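Local coordinates for putative uncharacterized protein pf13_0012 (Plasmodium falciparum, PDB 2VWA), which binds phosphatidylethanolamine in its soluble domain and is a sporozoite membrane protein thought to be essential for liver-stage development of the malaria parasite, at residues A[27-38]-A[56-65]. Residues are numbered along the deposited sequence; the frame is centred on the assembly and turned at random.
Sequences FVDIARLSIQKH and YMQKFVQGLQ. With PTY (phosphatidylethanolamine), chain G.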
loop_
_atom_site.group_PDB
_atom_site.type_symbol
_atom_site.label_atom_id
_atom_site.label_comp_id
_atom_site.label_asym_id
_atom_site.label_seq_id
_atom_site.Cartn_x
_atom_site.Cartn_y
_atom_site.Cartn_z
ATOM N N PHE A 27 -1.600 2.691 -10.997
ATOM C CA PHE A 27 -1.952 2.889 -9.580
ATOM C C PHE A 27 -1.072 2.088 -8.631
ATOM O O PHE A 27 -0.592 2.610 -7.639
ATOM C CB PHE A 27 -3.411 2.478 -9.328
ATOM C CG PHE A 27 -3.835 2.592 -7.883
ATOM C CD1 PHE A 27 -4.314 3.800 -7.377
ATOM C CD2 PHE A 27 -3.744 1.496 -7.021
ATOM C CE1 PHE A 27 -4.695 3.911 -6.016
ATOM C CE2 PHE A 27 -4.093 1.614 -5.662
ATOM C CZ PHE A 27 -4.580 2.834 -5.166
ATOM N N VAL A 28 -0.876 0.809 -8.925
ATOM C CA VAL A 28 -0.052 -0.032 -8.075
ATOM C C VAL A 28 1.387 0.479 -8.091
ATOM O O VAL A 28 2.045 0.499 -7.052
ATOM C CB VAL A 28 -0.169 -1.548 -8.447
ATOM C CG1 VAL A 28 0.926 -2.379 -7.787
ATOM C CG2 VAL A 28 -1.538 -2.089 -8.051
ATOM N N ASP A 29 1.849 0.955 -9.239
ATOM C CA ASP A 29 3.187 1.524 -9.308
ATOM C C ASP A 29 3.302 2.666 -8.336
ATOM O O ASP A 29 4.233 2.725 -7.570
ATOM C CB ASP A 29 3.529 2.027 -10.714
ATOM C CG ASP A 29 3.813 0.906 -11.665
ATOM O OD1 ASP A 29 4.371 -0.138 -11.226
ATOM O OD2 ASP A 29 3.479 1.069 -12.856
ATOM N N ILE A 30 2.349 3.581 -8.401
ATOM C CA ILE A 30 2.328 4.767 -7.560
ATOM C C ILE A 30 2.228 4.370 -6.068
ATOM O O ILE A 30 3.016 4.879 -5.258
ATOM C CB ILE A 30 1.153 5.706 -7.963
ATOM C CG1 ILE A 30 1.373 6.244 -9.388
ATOM C CG2 ILE A 30 0.990 6.832 -6.935
ATOM C CD1 ILE A 30 0.178 7.011 -10.005
ATOM N N ALA A 31 1.285 3.474 -5.732
ATOM C CA ALA A 31 1.110 2.946 -4.363
ATOM C C ALA A 31 2.386 2.290 -3.839
ATOM O O ALA A 31 2.739 2.462 -2.655
ATOM C CB ALA A 31 -0.084 1.954 -4.279
ATOM N N ARG A 32 3.091 1.583 -4.738
ATOM C CA ARG A 32 4.397 0.990 -4.401
ATOM C C ARG A 32 5.403 2.003 -3.907
ATOM O O ARG A 32 5.966 1.843 -2.823
ATOM C CB ARG A 32 4.990 0.205 -5.570
ATOM C CG ARG A 32 4.483 -1.214 -5.654
ATOM C CD ARG A 32 5.262 -1.993 -6.707
ATOM N NE ARG A 32 4.471 -3.119 -7.147
ATOM C CZ ARG A 32 4.548 -3.684 -8.343
ATOM N NH1 ARG A 32 5.411 -3.234 -9.232
ATOM N NH2 ARG A 32 3.762 -4.718 -8.638
ATOM N N LEU A 33 5.643 3.055 -4.698
ATOM C CA LEU A 33 6.660 4.040 -4.306
ATOM C C LEU A 33 6.194 4.830 -3.106
ATOM O O LEU A 33 6.985 5.250 -2.284
ATOM C CB LEU A 33 7.038 4.981 -5.460
ATOM C CG LEU A 33 7.737 4.242 -6.619
ATOM C CD1 LEU A 33 7.669 5.073 -7.900
ATOM C CD2 LEU A 33 9.196 3.862 -6.275
ATOM N N SER A 34 4.901 5.010 -2.981
ATOM C CA SER A 34 4.408 5.873 -1.939
ATOM C C SER A 34 4.538 5.243 -0.546
ATOM O O SER A 34 4.881 5.908 0.420
ATOM C CB SER A 34 2.988 6.320 -2.280
ATOM O OG SER A 34 2.301 6.781 -1.135
ATOM N N ILE A 35 4.287 3.952 -0.449
ATOM C CA ILE A 35 4.353 3.285 0.824
ATOM C C ILE A 35 5.823 2.938 1.095
ATOM O O ILE A 35 6.240 2.792 2.236
ATOM C CB ILE A 35 3.409 2.019 0.860
ATOM C CG1 ILE A 35 3.066 1.634 2.295
ATOM C CG2 ILE A 35 3.998 0.820 0.083
ATOM C CD1 ILE A 35 2.112 0.424 2.383
ATOM N N GLN A 36 6.597 2.791 0.026
ATOM C CA GLN A 36 8.030 2.612 0.153
ATOM C C GLN A 36 8.624 3.811 0.897
ATOM O O GLN A 36 9.332 3.645 1.895
ATOM C CB GLN A 36 8.663 2.470 -1.219
ATOM C CG GLN A 36 10.168 2.431 -1.146
ATOM C CD GLN A 36 10.812 1.983 -2.418
ATOM O OE1 GLN A 36 10.203 1.314 -3.274
ATOM N NE2 GLN A 36 12.071 2.331 -2.551
ATOM N N LYS A 37 8.332 5.023 0.415
ATOM C CA LYS A 37 8.770 6.230 1.129
ATOM C C LYS A 37 8.285 6.312 2.565
ATOM O O LYS A 37 9.050 6.720 3.434
ATOM C CB LYS A 37 8.369 7.503 0.410
ATOM C CG LYS A 37 9.248 7.807 -0.759
ATOM C CD LYS A 37 8.405 8.527 -1.798
ATOM C CE LYS A 37 9.222 8.882 -3.019
ATOM N NZ LYS A 37 8.654 10.139 -3.587
ATOM N N HIS A 38 7.028 5.956 2.816
ATOM C CA HIS A 38 6.548 5.926 4.191
ATOM C C HIS A 38 7.309 4.892 5.025
ATOM O O HIS A 38 7.708 5.169 6.144
ATOM C CB HIS A 38 5.050 5.677 4.261
ATOM C CG HIS A 38 4.479 5.865 5.632
ATOM N ND1 HIS A 38 4.318 4.823 6.523
ATOM C CD2 HIS A 38 4.043 6.980 6.272
ATOM C CE1 HIS A 38 3.799 5.287 7.648
ATOM N NE2 HIS A 38 3.614 6.590 7.519
ATOM N N TYR A 56 -2.058 -2.025 7.793
ATOM C CA TYR A 56 -1.201 -0.980 7.308
ATOM C C TYR A 56 -1.232 -0.827 5.782
ATOM O O TYR A 56 -1.314 0.291 5.257
ATOM C CB TYR A 56 0.204 -1.258 7.799
ATOM C CG TYR A 56 1.281 -0.380 7.240
ATOM C CD1 TYR A 56 1.183 1.014 7.302
ATOM C CD2 TYR A 56 2.421 -0.949 6.676
ATOM C CE1 TYR A 56 2.191 1.820 6.798
ATOM C CE2 TYR A 56 3.438 -0.159 6.177
ATOM C CZ TYR A 56 3.320 1.217 6.241
ATOM O OH TYR A 56 4.336 1.990 5.743
HETATM N N MSE A 57 -1.182 -1.933 5.054
HETATM C CA MSE A 57 -1.245 -1.804 3.610
HETATM C C MSE A 57 -2.626 -1.436 3.097
HETATM O O MSE A 57 -2.727 -0.648 2.171
HETATM C CB MSE A 57 -0.673 -3.008 2.897
HETATM C CG MSE A 57 -0.259 -4.079 3.805
HETATM SE SE MSE A 57 1.460 -4.703 3.178
HETATM C CE MSE A 57 2.350 -5.055 4.883
ATOM N N GLN A 58 -3.663 -1.989 3.722
ATOM C CA GLN A 58 -5.041 -1.638 3.420
ATOM C C GLN A 58 -5.306 -0.149 3.604
ATOM O O GLN A 58 -5.828 0.504 2.711
ATOM C CB GLN A 58 -6.002 -2.426 4.293
ATOM C CG GLN A 58 -6.396 -3.768 3.728
ATOM C CD GLN A 58 -7.852 -4.116 4.028
ATOM O OE1 GLN A 58 -8.196 -4.451 5.165
ATOM N NE2 GLN A 58 -8.717 -4.039 3.004
ATOM N N LYS A 59 -4.924 0.388 4.758
ATOM C CA LYS A 59 -5.142 1.810 5.045
ATOM C C LYS A 59 -4.491 2.653 3.979
ATOM O O LYS A 59 -5.030 3.690 3.595
ATOM C CB LYS A 59 -4.621 2.205 6.420
ATOM C CG LYS A 59 -5.433 1.685 7.586
ATOM C CD LYS A 59 -4.877 2.307 8.843
ATOM C CE LYS A 59 -5.324 1.582 10.091
ATOM N NZ LYS A 59 -6.686 1.998 10.478
ATOM N N PHE A 60 -3.359 2.174 3.483
ATOM C CA PHE A 60 -2.625 2.846 2.408
ATOM C C PHE A 60 -3.318 2.800 1.046
ATOM O O PHE A 60 -3.350 3.798 0.329
ATOM C CB PHE A 60 -1.207 2.285 2.274
ATOM C CG PHE A 60 -0.179 3.334 2.319
ATOM C CD1 PHE A 60 0.159 4.036 1.169
ATOM C CD2 PHE A 60 0.412 3.684 3.529
ATOM C CE1 PHE A 60 1.103 5.062 1.226
ATOM C CE2 PHE A 60 1.351 4.712 3.582
ATOM C CZ PHE A 60 1.688 5.402 2.437
ATOM N N VAL A 61 -3.864 1.643 0.704
ATOM C CA VAL A 61 -4.548 1.473 -0.564
ATOM C C VAL A 61 -5.865 2.272 -0.549
ATOM O O VAL A 61 -6.261 2.851 -1.564
ATOM C CB VAL A 61 -4.776 -0.051 -0.909
ATOM C CG1 VAL A 61 -5.696 -0.213 -2.102
ATOM C CG2 VAL A 61 -3.438 -0.757 -1.174
ATOM N N GLN A 62 -6.519 2.316 0.610
ATOM C CA GLN A 62 -7.758 3.059 0.748
ATOM C C GLN A 62 -7.567 4.573 0.688
ATOM O O GLN A 62 -8.363 5.262 0.054
ATOM C CB GLN A 62 -8.552 2.614 1.982
ATOM C CG GLN A 62 -9.221 1.262 1.724
ATOM C CD GLN A 62 -10.198 0.792 2.785
ATOM O OE1 GLN A 62 -10.730 -0.322 2.679
ATOM N NE2 GLN A 62 -10.450 1.627 3.810
ATOM N N GLY A 63 -6.498 5.062 1.322
ATOM C CA GLY A 63 -6.199 6.484 1.373
ATOM C C GLY A 63 -5.839 6.949 -0.010
ATOM O O GLY A 63 -6.304 7.991 -0.501
ATOM N N LEU A 64 -5.052 6.130 -0.676
ATOM C CA LEU A 64 -4.533 6.470 -1.975
ATOM C C LEU A 64 -5.652 6.499 -2.982
ATOM O O LEU A 64 -5.659 7.352 -3.860
ATOM C CB LEU A 64 -3.460 5.477 -2.356
ATOM C CG LEU A 64 -2.183 6.004 -2.969
ATOM C CD1 LEU A 64 -1.844 7.482 -2.571
ATOM C CD2 LEU A 64 -1.097 5.026 -2.549
ATOM N N GLN A 65 -6.630 5.614 -2.832
ATOM C CA GLN A 65 -7.816 5.678 -3.687
ATOM C C GLN A 65 -8.580 6.992 -3.542
ATOM O O GLN A 65 -8.915 7.614 -4.562
ATOM C CB GLN A 65 -8.746 4.481 -3.476
ATOM C CG GLN A 65 -8.279 3.228 -4.147
ATOM C CD GLN A 65 -9.087 2.016 -3.756
ATOM O OE1 GLN A 65 -10.159 1.778 -4.289
ATOM N NE2 GLN A 65 -8.560 1.222 -2.836
HETATM C C1 PTY G . 15.236 2.081 -5.096
HETATM C C2 PTY G . 18.508 4.169 -0.244
HETATM C C3 PTY G . 17.050 4.133 0.208
HETATM O O4 PTY G . 14.447 1.423 -6.087
HETATM C C5 PTY G . 16.166 1.802 -2.807
HETATM C C6 PTY G . 15.040 1.388 -3.752
HETATM O O7 PTY G . 15.034 -0.032 -3.936
HETATM C C8 PTY G . 14.046 -0.755 -3.130
HETATM O O10 PTY G . 13.915 -0.490 -1.946
HETATM C C11 PTY G . 13.190 -1.845 -3.745
HETATM C C12 PTY G . 14.083 -2.925 -4.355
HETATM C C13 PTY G . 13.361 -4.253 -4.573
HETATM C C14 PTY G . 12.437 -4.225 -5.786
HETATM C C15 PTY G . 13.050 -4.927 -6.996
HETATM C C16 PTY G . 12.354 -4.518 -8.293
HETATM C C17 PTY G . 11.144 -5.414 -8.555
HETATM C C18 PTY G . 10.383 -5.006 -9.810
HETATM C C19 PTY G . 9.493 -6.148 -10.290
HETATM C C20 PTY G . 8.014 -5.825 -10.082
HETATM C C21 PTY G . 7.381 -6.679 -8.988
HETATM C C22 PTY G . 6.963 -8.052 -9.513
HETATM C C23 PTY G . 5.448 -8.193 -9.638
HETATM C C24 PTY G . 4.843 -8.955 -8.459
HETATM C C25 PTY G . 3.372 -8.577 -8.320
HETATM C C26 PTY G . 2.758 -9.018 -6.995
HETATM C C27 PTY G . 1.244 -8.919 -7.108
HETATM C C28 PTY G . 0.501 -9.877 -6.187
HETATM C C29 PTY G . -0.965 -9.493 -6.144
HETATM C C30 PTY G . 15.065 0.816 -7.260
HETATM C C31 PTY G . 15.815 -0.496 -7.147
HETATM O O30 PTY G . 14.964 1.386 -8.333
HETATM C C32 PTY G . 15.042 -1.625 -7.823
HETATM C C33 PTY G . 15.958 -2.815 -8.099
HETATM C C34 PTY G . 15.784 -3.345 -9.523
HETATM C C35 PTY G . 16.379 -4.748 -9.654
HETATM C C36 PTY G . 17.230 -4.863 -10.917
HETATM C C37 PTY G . 16.559 -5.745 -11.964
HETATM C C38 PTY G . 16.907 -5.282 -13.376
HETATM C C39 PTY G . 15.692 -4.697 -14.095
HETATM C C40 PTY G . 15.311 -5.528 -15.322
HETATM C C41 PTY G . 13.852 -5.309 -15.717
HETATM C C42 PTY G . 13.025 -6.582 -15.540
HETATM C C43 PTY G . 11.862 -6.629 -16.528
HETATM C C44 PTY G . 10.564 -7.002 -15.836
HETATM P P1 PTY G . 15.537 4.275 -1.996
HETATM O O11 PTY G . 16.237 4.907 -0.681
HETATM O O12 PTY G . 14.071 4.645 -1.966
HETATM O O13 PTY G . 16.364 4.667 -3.201
HETATM O O14 PTY G . 15.659 2.670 -1.788
HETATM N N1 PTY G . 19.285 4.943 0.705
#
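Ile35 meets two aromatic rings of the facing helix: CG1 sits over the centre of the Phe60 ring, a CH-pi contact 12° off the ring normal, while CD1 lies over one face of Tyr56, offset toward the rim. This is helix-helix packing at the heart of the all-helical soluble domain of UIS3, where segment 27-38, on helix 21-41, and segment 56-65, on helix 54-67, run with their N-to-C directions 123° apart and their axes 10.7 Å apart at closest approach. With CG1 anti to the backbone N (chi1 -158°), the longer branch of Ile35 is directed at both rings.

Around it His38, Tyr56 and Phe60 form an aromatic cluster. The edge of Phe60 turns toward the His38 face in an offset edge-to-face pair. His38 and Tyr56 meet rim to rim, joined by the one hydrogen bond between the segments, ND1 of His38 to OH of Tyr56 at 2.9 Å; either could donate. His50 adds an edge-to-face partner to Tyr56.

Toward the other end the contact is largely apolar. Leu64 CD2 lies 3.5 Å from Ala31 CA, packing against a small residue where the backbones come close. Beyond it the aromatic ring of Phe27 crosses the Gln65 side chain at about a right angle, CZ being 3.9 Å from Gln65 CG. The Gln65 amide is tied to Leu72 and Glu77.

The other side of helix 21-41 serves the lipid. Gln36 NE2 makes a weak hydrogen bond to phosphate oxygen O12 of phosphatidylethanolamine, and an acyl chain passes over one face of the Arg32 guanidinium, which also pairs with Asp83 of helix 74-99. Within helix 54-67, Val61 O accepts from Gln65 N and, on the opposite face of its carbonyl plane, from Gln65 NE2 at 3.1 Å.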